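Local coordinates for bifunctional thiamine biosynthesis protein ThiDN (Methanocaldococcus jannaschii DSM 2661, PDB 2PHP), which probably phosphorylates hydroxymethylpyrimidine and its phosphate and, through the C-terminal ThiN domain crystallised here, condenses the resulting pyrophosphate with a thiazole phosphate into thiamine phosphate, at residues A80-S85 against W132-A137; K121-P124 against S128-E131; S40-K45 against E92-M97. All blocks are in the same frame, centred on the assembly; numbering follows the deposited sequence.

Contact 1 (A80-S85 against W132-A137); sequences AKIILS and WGTKIA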
loop_
_atom_site.group_PDB
_atom_site.type_symbol
_atom_site.label_atom_id
_atom_site.label_comp_id
_atom_site.label_asym_id
_atom_site.label_seq_id
_atom_site.Cartn_x
_atom_site.Cartn_y
_atom_site.Cartn_z
ATOM N N ALA B 80 -21.437 11.193 -2.066
ATOM C CA ALA B 80 -22.749 10.644 -1.755
ATOM C C ALA B 80 -23.816 11.731 -1.955
ATOM O O ALA B 80 -24.896 11.457 -2.482
ATOM C CB ALA B 80 -22.778 10.137 -0.318
ATOM N N LYS B 81 -23.512 12.957 -1.534
ATOM C CA LYS B 81 -24.451 14.073 -1.686
ATOM C C LYS B 81 -24.805 14.259 -3.159
ATOM O O LYS B 81 -25.942 14.577 -3.495
ATOM C CB LYS B 81 -23.846 15.374 -1.148
ATOM C CG LYS B 81 -23.655 15.438 0.370
ATOM C CD LYS B 81 -23.089 16.798 0.769
ATOM C CE LYS B 81 -22.570 16.830 2.202
ATOM N NZ LYS B 81 -23.656 16.649 3.203
ATOM N N ILE B 82 -23.828 14.060 -4.039
ATOM C CA ILE B 82 -24.077 14.212 -5.466
ATOM C C ILE B 82 -25.006 13.110 -5.985
ATOM O O ILE B 82 -25.995 13.394 -6.660
ATOM C CB ILE B 82 -22.764 14.186 -6.278
ATOM C CG1 ILE B 82 -21.897 15.393 -5.909
ATOM C CG2 ILE B 82 -23.086 14.185 -7.768
ATOM C CD1 ILE B 82 -20.454 15.323 -6.451
ATOM N N ILE B 83 -24.691 11.858 -5.663
ATOM C CA ILE B 83 -25.510 10.732 -6.107
ATOM C C ILE B 83 -26.944 10.789 -5.574
ATOM O O ILE B 83 -27.896 10.631 -6.334
ATOM C CB ILE B 83 -24.864 9.387 -5.713
ATOM C CG1 ILE B 83 -23.509 9.257 -6.421
ATOM C CG2 ILE B 83 -25.791 8.229 -6.093
ATOM C CD1 ILE B 83 -22.639 8.125 -5.929
ATOM N N LEU B 84 -27.105 11.013 -4.275
ATOM C CA LEU B 84 -28.445 11.095 -3.707
ATOM C C LEU B 84 -29.238 12.245 -4.308
ATOM O O LEU B 84 -30.455 12.142 -4.468
ATOM C CB LEU B 84 -28.384 11.235 -2.186
ATOM C CG LEU B 84 -28.298 9.896 -1.445
ATOM C CD1 LEU B 84 -27.022 9.164 -1.848
ATOM C CD2 LEU B 84 -28.337 10.133 0.056
ATOM N N SER B 85 -28.558 13.340 -4.646
ATOM C CA SER B 85 -29.238 14.481 -5.255
ATOM C C SER B 85 -29.684 14.137 -6.677
ATOM O O SER B 85 -30.831 14.368 -7.055
ATOM C CB SER B 85 -28.321 15.708 -5.295
ATOM O OG SER B 85 -28.103 16.243 -4.001
ATOM N N TRP B 132 -27.101 21.332 -3.537
ATOM C CA TRP B 132 -27.659 22.453 -4.272
ATOM C C TRP B 132 -27.142 22.533 -5.709
ATOM O O TRP B 132 -27.921 22.715 -6.649
ATOM C CB TRP B 132 -27.335 23.753 -3.533
ATOM C CG TRP B 132 -27.567 24.962 -4.358
ATOM C CD1 TRP B 132 -28.757 25.595 -4.575
ATOM C CD2 TRP B 132 -26.594 25.641 -5.160
ATOM N NE1 TRP B 132 -28.582 26.627 -5.470
ATOM C CE2 TRP B 132 -27.266 26.678 -5.842
ATOM C CE3 TRP B 132 -25.218 25.472 -5.365
ATOM C CZ2 TRP B 132 -26.606 27.543 -6.725
ATOM C CZ3 TRP B 132 -24.562 26.334 -6.242
ATOM C CH2 TRP B 132 -25.258 27.357 -6.910
ATOM N N GLY B 133 -25.827 22.410 -5.870
ATOM C CA GLY B 133 -25.228 22.484 -7.193
ATOM C C GLY B 133 -25.698 21.387 -8.129
ATOM O O GLY B 133 -25.933 21.625 -9.316
ATOM N N THR B 134 -25.819 20.173 -7.598
ATOM C CA THR B 134 -26.269 19.047 -8.401
ATOM C C THR B 134 -27.710 19.305 -8.830
ATOM O O THR B 134 -28.063 19.125 -9.997
ATOM C CB THR B 134 -26.199 17.727 -7.606
ATOM O OG1 THR B 134 -24.832 17.436 -7.283
ATOM C CG2 THR B 134 -26.784 16.577 -8.420
ATOM N N LYS B 135 -28.534 19.738 -7.879
ATOM C CA LYS B 135 -29.937 20.032 -8.159
ATOM C C LYS B 135 -30.027 21.073 -9.278
ATOM O O LYS B 135 -30.669 20.837 -10.299
ATOM C CB LYS B 135 -30.625 20.546 -6.889
ATOM C CG LYS B 135 -32.129 20.699 -6.999
ATOM C CD LYS B 135 -32.717 21.086 -5.646
ATOM C CE LYS B 135 -34.231 21.217 -5.694
ATOM N NZ LYS B 135 -34.775 21.456 -4.324
ATOM N N ILE B 136 -29.365 22.212 -9.096
ATOM C CA ILE B 136 -29.372 23.267 -10.108
ATOM C C ILE B 136 -28.969 22.739 -11.485
ATOM O O ILE B 136 -29.655 22.978 -12.481
ATOM C CB ILE B 136 -28.400 24.411 -9.743
ATOM C CG1 ILE B 136 -28.909 25.164 -8.514
ATOM C CG2 ILE B 136 -28.251 25.364 -10.923
ATOM C CD1 ILE B 136 -30.262 25.815 -8.715
ATOM N N ALA B 137 -27.846 22.028 -11.534
ATOM C CA ALA B 137 -27.336 21.472 -12.780
ATOM C C ALA B 137 -28.341 20.540 -13.443
ATOM O O ALA B 137 -28.486 20.538 -14.666
ATOM C CB ALA B 137 -26.027 20.723 -12.525
#

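Contact 2 (K121-P124 against S128-E131); sequences KEEP and STME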
loop_
_atom_site.group_PDB
_atom_site.type_symbol
_atom_site.label_atom_id
_atom_site.label_comp_id
_atom_site.label_asym_id
_atom_site.label_seq_id
_atom_site.Cartn_x
_atom_site.Cartn_y
_atom_site.Cartn_z
ATOM N N LYS B 121 -20.600 30.787 -7.001
ATOM C CA LYS B 121 -20.923 32.149 -6.576
ATOM C C LYS B 121 -22.431 32.360 -6.393
ATOM O O LYS B 121 -22.846 33.245 -5.649
ATOM C CB LYS B 121 -20.410 33.171 -7.585
ATOM C CG LYS B 121 -18.923 33.159 -7.814
ATOM C CD LYS B 121 -18.517 34.284 -8.751
ATOM C CE LYS B 121 -19.098 34.144 -10.166
ATOM N NZ LYS B 121 -20.590 34.195 -10.258
ATOM N N GLU B 122 -23.248 31.547 -7.064
ATOM C CA GLU B 122 -24.712 31.655 -6.967
ATOM C C GLU B 122 -25.316 30.797 -5.848
ATOM O O GLU B 122 -26.537 30.666 -5.762
ATOM C CB GLU B 122 -25.380 31.240 -8.287
ATOM C CG GLU B 122 -25.032 32.083 -9.515
ATOM C CD GLU B 122 -25.573 33.512 -9.448
ATOM O OE1 GLU B 122 -26.792 33.684 -9.229
ATOM O OE2 GLU B 122 -24.785 34.467 -9.630
ATOM N N GLU B 123 -24.479 30.211 -4.994
ATOM C CA GLU B 123 -24.995 29.364 -3.921
ATOM C C GLU B 123 -25.748 30.173 -2.878
ATOM O O GLU B 123 -25.250 31.180 -2.382
ATOM C CB GLU B 123 -23.865 28.597 -3.230
ATOM C CG GLU B 123 -24.365 27.532 -2.249
ATOM C CD GLU B 123 -23.253 26.907 -1.425
ATOM O OE1 GLU B 123 -22.220 26.523 -2.014
ATOM O OE2 GLU B 123 -23.410 26.790 -0.189
ATOM N N PRO B 124 -26.968 29.737 -2.533
ATOM C CA PRO B 124 -27.807 30.413 -1.539
ATOM C C PRO B 124 -27.368 30.070 -0.114
ATOM O O PRO B 124 -26.493 29.227 0.094
ATOM C CB PRO B 124 -29.197 29.874 -1.850
ATOM C CG PRO B 124 -28.897 28.455 -2.235
ATOM C CD PRO B 124 -27.706 28.627 -3.163
ATOM N N SER B 128 -26.080 22.779 1.211
ATOM C CA SER B 128 -24.853 22.036 0.966
ATOM C C SER B 128 -24.487 22.310 -0.488
ATOM O O SER B 128 -25.297 22.073 -1.387
ATOM C CB SER B 128 -25.094 20.542 1.167
ATOM O OG SER B 128 -24.173 19.768 0.415
ATOM N N THR B 129 -23.283 22.821 -0.723
ATOM C CA THR B 129 -22.857 23.122 -2.082
ATOM C C THR B 129 -23.121 21.965 -3.045
ATOM O O THR B 129 -23.641 22.173 -4.139
ATOM C CB THR B 129 -21.351 23.436 -2.152
ATOM O OG1 THR B 129 -21.009 24.409 -1.158
ATOM C CG2 THR B 129 -20.990 23.978 -3.534
HETATM N N MSE B 130 -22.759 20.748 -2.640
HETATM C CA MSE B 130 -22.938 19.586 -3.513
HETATM C C MSE B 130 -24.382 19.189 -3.785
HETATM O O MSE B 130 -24.699 18.721 -4.877
HETATM C CB MSE B 130 -22.169 18.383 -2.965
HETATM C CG MSE B 130 -20.647 18.515 -3.075
HETATM SE SE MSE B 130 -19.998 18.751 -4.923
HETATM C CE MSE B 130 -19.915 20.693 -4.922
ATOM N N GLU B 131 -25.264 19.371 -2.807
ATOM C CA GLU B 131 -26.667 19.015 -3.014
ATOM C C GLU B 131 -27.322 20.075 -3.898
ATOM O O GLU B 131 -27.993 19.766 -4.886
ATOM C CB GLU B 131 -27.394 18.923 -1.669
ATOM C CG GLU B 131 -26.611 18.167 -0.616
ATOM C CD GLU B 131 -27.367 17.997 0.688
ATOM O OE1 GLU B 131 -28.084 18.936 1.100
ATOM O OE2 GLU B 131 -27.224 16.923 1.311
#

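Contact 3 (S40-K45 against E92-M97); sequences SLPFPK and EIRACM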
loop_
_atom_site.group_PDB
_atom_site.type_symbol
_atom_site.label_atom_id
_atom_site.label_comp_id
_atom_site.label_asym_id
_atom_site.label_seq_id
_atom_site.Cartn_x
_atom_site.Cartn_y
_atom_site.Cartn_z
ATOM N N SER B 40 -24.049 3.756 -5.219
ATOM C CA SER B 40 -25.052 3.525 -4.196
ATOM C C SER B 40 -25.970 2.368 -4.528
ATOM O O SER B 40 -26.007 1.868 -5.663
ATOM C CB SER B 40 -25.930 4.758 -4.034
ATOM O OG SER B 40 -26.807 4.866 -5.144
ATOM N N LEU B 41 -26.716 1.955 -3.511
ATOM C CA LEU B 41 -27.718 0.918 -3.667
ATOM C C LEU B 41 -28.868 1.694 -4.312
ATOM O O LEU B 41 -28.879 2.936 -4.296
ATOM C CB LEU B 41 -28.160 0.409 -2.297
ATOM C CG LEU B 41 -27.225 -0.496 -1.497
ATOM C CD1 LEU B 41 -27.710 -0.569 -0.047
ATOM C CD2 LEU B 41 -27.184 -1.883 -2.139
ATOM N N PRO B 42 -29.845 0.990 -4.897
ATOM C CA PRO B 42 -30.956 1.728 -5.510
ATOM C C PRO B 42 -31.709 2.513 -4.425
ATOM O O PRO B 42 -31.780 2.068 -3.280
ATOM C CB PRO B 42 -31.807 0.613 -6.125
ATOM C CG PRO B 42 -30.781 -0.461 -6.428
ATOM C CD PRO B 42 -29.932 -0.451 -5.188
ATOM N N PHE B 43 -32.247 3.681 -4.781
ATOM C CA PHE B 43 -32.992 4.513 -3.835
ATOM C C PHE B 43 -32.247 4.683 -2.506
ATOM O O PHE B 43 -32.774 4.359 -1.436
ATOM C CB PHE B 43 -34.374 3.893 -3.582
ATOM C CG PHE B 43 -35.192 3.719 -4.836
ATOM C CD1 PHE B 43 -35.767 4.823 -5.467
ATOM C CD2 PHE B 43 -35.309 2.469 -5.437
ATOM C CE1 PHE B 43 -36.439 4.683 -6.680
ATOM C CE2 PHE B 43 -35.980 2.326 -6.651
ATOM C CZ PHE B 43 -36.543 3.441 -7.272
ATOM N N PRO B 44 -31.013 5.209 -2.553
ATOM C CA PRO B 44 -30.240 5.395 -1.318
ATOM C C PRO B 44 -30.917 6.329 -0.312
ATOM O O PRO B 44 -31.431 7.384 -0.685
ATOM C CB PRO B 44 -28.907 5.943 -1.826
ATOM C CG PRO B 44 -29.321 6.739 -3.039
ATOM C CD PRO B 44 -30.314 5.802 -3.711
ATOM N N LYS B 45 -30.912 5.928 0.958
ATOM C CA LYS B 45 -31.519 6.718 2.028
ATOM C C LYS B 45 -30.584 7.787 2.588
ATOM O O LYS B 45 -31.034 8.840 3.030
ATOM C CB LYS B 45 -31.990 5.793 3.155
ATOM C CG LYS B 45 -33.516 5.604 3.241
ATOM C CD LYS B 45 -34.148 5.093 1.934
ATOM C CE LYS B 45 -34.438 6.214 0.926
ATOM N NZ LYS B 45 -35.440 7.206 1.426
ATOM N N GLU B 92 -32.130 5.794 -11.615
ATOM C CA GLU B 92 -31.242 4.839 -12.271
ATOM C C GLU B 92 -29.774 5.221 -12.071
ATOM O O GLU B 92 -28.883 4.396 -12.241
ATOM C CB GLU B 92 -31.524 4.771 -13.777
ATOM C CG GLU B 92 -32.494 3.683 -14.213
ATOM C CD GLU B 92 -32.546 3.535 -15.732
ATOM O OE1 GLU B 92 -33.230 2.609 -16.210
ATOM O OE2 GLU B 92 -31.909 4.341 -16.448
ATOM N N ILE B 93 -29.528 6.476 -11.725
ATOM C CA ILE B 93 -28.161 6.959 -11.517
ATOM C C ILE B 93 -27.662 6.631 -10.100
ATOM O O ILE B 93 -28.124 7.214 -9.124
ATOM C CB ILE B 93 -28.100 8.480 -11.769
ATOM C CG1 ILE B 93 -28.491 8.769 -13.222
ATOM C CG2 ILE B 93 -26.701 9.020 -11.483
ATOM C CD1 ILE B 93 -27.545 8.145 -14.255
ATOM N N ARG B 94 -26.718 5.695 -10.002
ATOM C CA ARG B 94 -26.176 5.281 -8.706
ATOM C C ARG B 94 -24.665 5.504 -8.531
ATOM O O ARG B 94 -24.123 5.202 -7.470
ATOM C CB ARG B 94 -26.479 3.793 -8.465
ATOM C CG ARG B 94 -27.952 3.438 -8.558
ATOM C CD ARG B 94 -28.205 1.952 -8.331
ATOM N NE ARG B 94 -27.640 1.099 -9.381
ATOM C CZ ARG B 94 -26.513 0.405 -9.259
ATOM N NH1 ARG B 94 -25.825 0.456 -8.130
ATOM N NH2 ARG B 94 -26.069 -0.338 -10.269
ATOM N N ALA B 95 -23.986 6.037 -9.544
ATOM C CA ALA B 95 -22.538 6.225 -9.432
ATOM C C ALA B 95 -21.980 7.554 -9.918
ATOM O O ALA B 95 -22.547 8.210 -10.800
ATOM C CB ALA B 95 -21.816 5.080 -10.144
ATOM N N CYS B 96 -20.834 7.923 -9.348
ATOM C CA CYS B 96 -20.167 9.171 -9.692
ATOM C C CYS B 96 -18.679 9.155 -9.344
ATOM O O CYS B 96 -18.257 8.542 -8.359
ATOM C CB CYS B 96 -20.848 10.334 -8.965
ATOM S SG CYS B 96 -20.048 11.952 -9.175
HETATM N N MSE B 97 -17.893 9.836 -10.172
HETATM C CA MSE B 97 -16.453 9.955 -9.965
HETATM C C MSE B 97 -16.044 11.379 -10.313
HETATM O O MSE B 97 -16.452 11.895 -11.354
HETATM C CB MSE B 97 -15.689 8.989 -10.869
HETATM C CG MSE B 97 -14.189 9.201 -10.818
HETATM SE SE MSE B 97 -13.221 7.884 -11.833
HETATM C CE MSE B 97 -11.416 8.268 -11.248
HETATM O O HOH W 1 -28.839 6.413 -6.487
#

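Contact 1 (A80-S85 against W132-A137)
Helix-to-helix packing in the ThiN domain sets Ile-82 and Ser-85 of helix 77-87 against Thr-134 of helix 129-141. The backbones approach most closely at Ile-82 and Thr-134, whose CA atoms are 6.1 Å apart, and no hydrogen bond crosses the interface. Thr-134 is the shared partner: its methyl CG2 lies 3.6 Å from Ser-85 CB and 3.7 Å from Ile-82 O, meeting two residues three positions apart on the facing helix. A chi1 of -64° sets Thr-134 OG1 beside its own backbone N, facing Ile-82, and leaves CG2 anti to that N, against Ser-85. The atom of Ile-82 nearest to Thr-134 OG1 is CG2, at 3.7 Å. The two side chains cross at about a right angle. That contact is packing, since the polar need of Thr-134 OG1 is met within its own helix by a hydrogen bond to Met-130 O. Ser-85 OG likewise bonds back to its own helix, and CB makes the contact with Thr-134. Lys-81 O takes two bonds from this one serine, from Ser-85 N at 3.1 Å and from Ser-85 OG at 2.8 Å, the two donors arriving from opposite faces of the carbonyl plane.

Contact 2 (K121-P124 against S128-E131)
Glu-123 and Thr-129 meet at the N-cap of helix 129-141, where the loop that follows strand 115-117 in the ThiN domain turns into the helix and Ser-128 holds the capping position. One hydrogen bond carries the contact: the hydroxyl OG1 of Thr-129 donates to Glu-123 OE1 at 2.6 Å. The donor comes to the syn side of OE1 but lies 30° out of the carboxylate plane, so the group is approached obliquely. Glu-123 reaches it by stretching, with CG anti to its backbone N (chi1 -171°) and the chain extended beyond, and it crosses the threonine side chain at about a right angle.

Electrostatics probably adds to this bond. Thr-129 is the first residue of the helix, and Glu-123 OE2 lies 4.0 Å from Thr-129 N, too far for a bond but near the end where the helix dipole is positive, a placement likely to suit a carboxylate.

Capping is the work of Ser-128: its OG accepts from Glu-131 N, a weak bond at 3.4 Å. Within the loop, Lys-121 forms a salt bridge with Asp-119.

Packing between loop and helix comes from Trp-132, one turn into the helix, which Glu-122, Glu-123 and Pro-124 touch. An alanine in place of Glu-123 would take away the carboxylate, and the Thr-129 hydroxyl would probably lose its acceptor and be set free to turn, with less of the loop fastened to the helix start. Besides the hydroxyl, Glu-123 OE1 has the threonine methyl beside it, with Thr-129 CG2 at 3.2 Å.

Contact 3 (S40-K45 against E92-M97)
Arg-94 and Ser-40 grip each other twice, once through the backbone and once through the arginine side chain. Ser-40 N donates to Arg-94 O at 2.7 Å, in the carbonyl plane. In return, Arg-94 NH1 donates to Ser-40 O at 2.8 Å. The acceptor sits at the edge of the guanidinium, only 3° out of its plane. A C=O...donor angle of 172° puts the nitrogen nearly in line with the carbonyl. The chain gets there by bending: it runs straight from CB, then folds at chi3 (-66°), which turns the guanidinium so that its NH1 edge points at Ser-40 O. NH1 also forms a salt bridge with Glu-39, so this nitrogen ties together two consecutive residues at the end of strand 37-40.

The aliphatic part of the arginine is used as well. Arg-94 CD lies 4.0 Å from Pro-42 CG, the two side chains running side by side and pointing the same way, while helix 8-22 adds Val-11 against the arginine.

Ser-40 OG packs on the start of the same arginine side chain, 3.5 Å from Arg-94 CB. It stands between its own backbone N and carbonyl carbon. From there Ser-40 OG donates to Leu-41 O at 3.0 Å, arriving from above that carbonyl plane. A water donates to Ser-40 OG, its O lying 2.9 Å away. The same water donates to Ile-93 O at 2.8 Å, bridging the segments one residue further back.

Strands 37-40 and 95-100 are antiparallel neighbours, and here a side-chain N-H supplies the second bond of the Ser-40/Arg-94 pair. On the opposite edge of strand 95-100, Arg-94 and Ala-95 both face Gly-164, the arrangement of a classic beta bulge.

From the N terminus, segment 40-45 follows strand 37-40 and opens contact 3. Before that loop closes, helix 77-87 opens contact 1 with 80-85; contact 3 then closes at 92-97, so the two cross. Contact 2 opens at 121-124 and closes at 128-131 after three intervening residues, nested inside the loop that contact 1 completes at 132-137. Contacts 1 and 2 share helix 129-141 and touch, as where Trp-132 meets Pro-124. Ile-83 of helix 77-87 packs on Ser-40, Arg-94 and Cys-96, linking the helix pair to the central sheet. Contacts 2 and 3 remain separate, their nearest atoms about 8 Å apart.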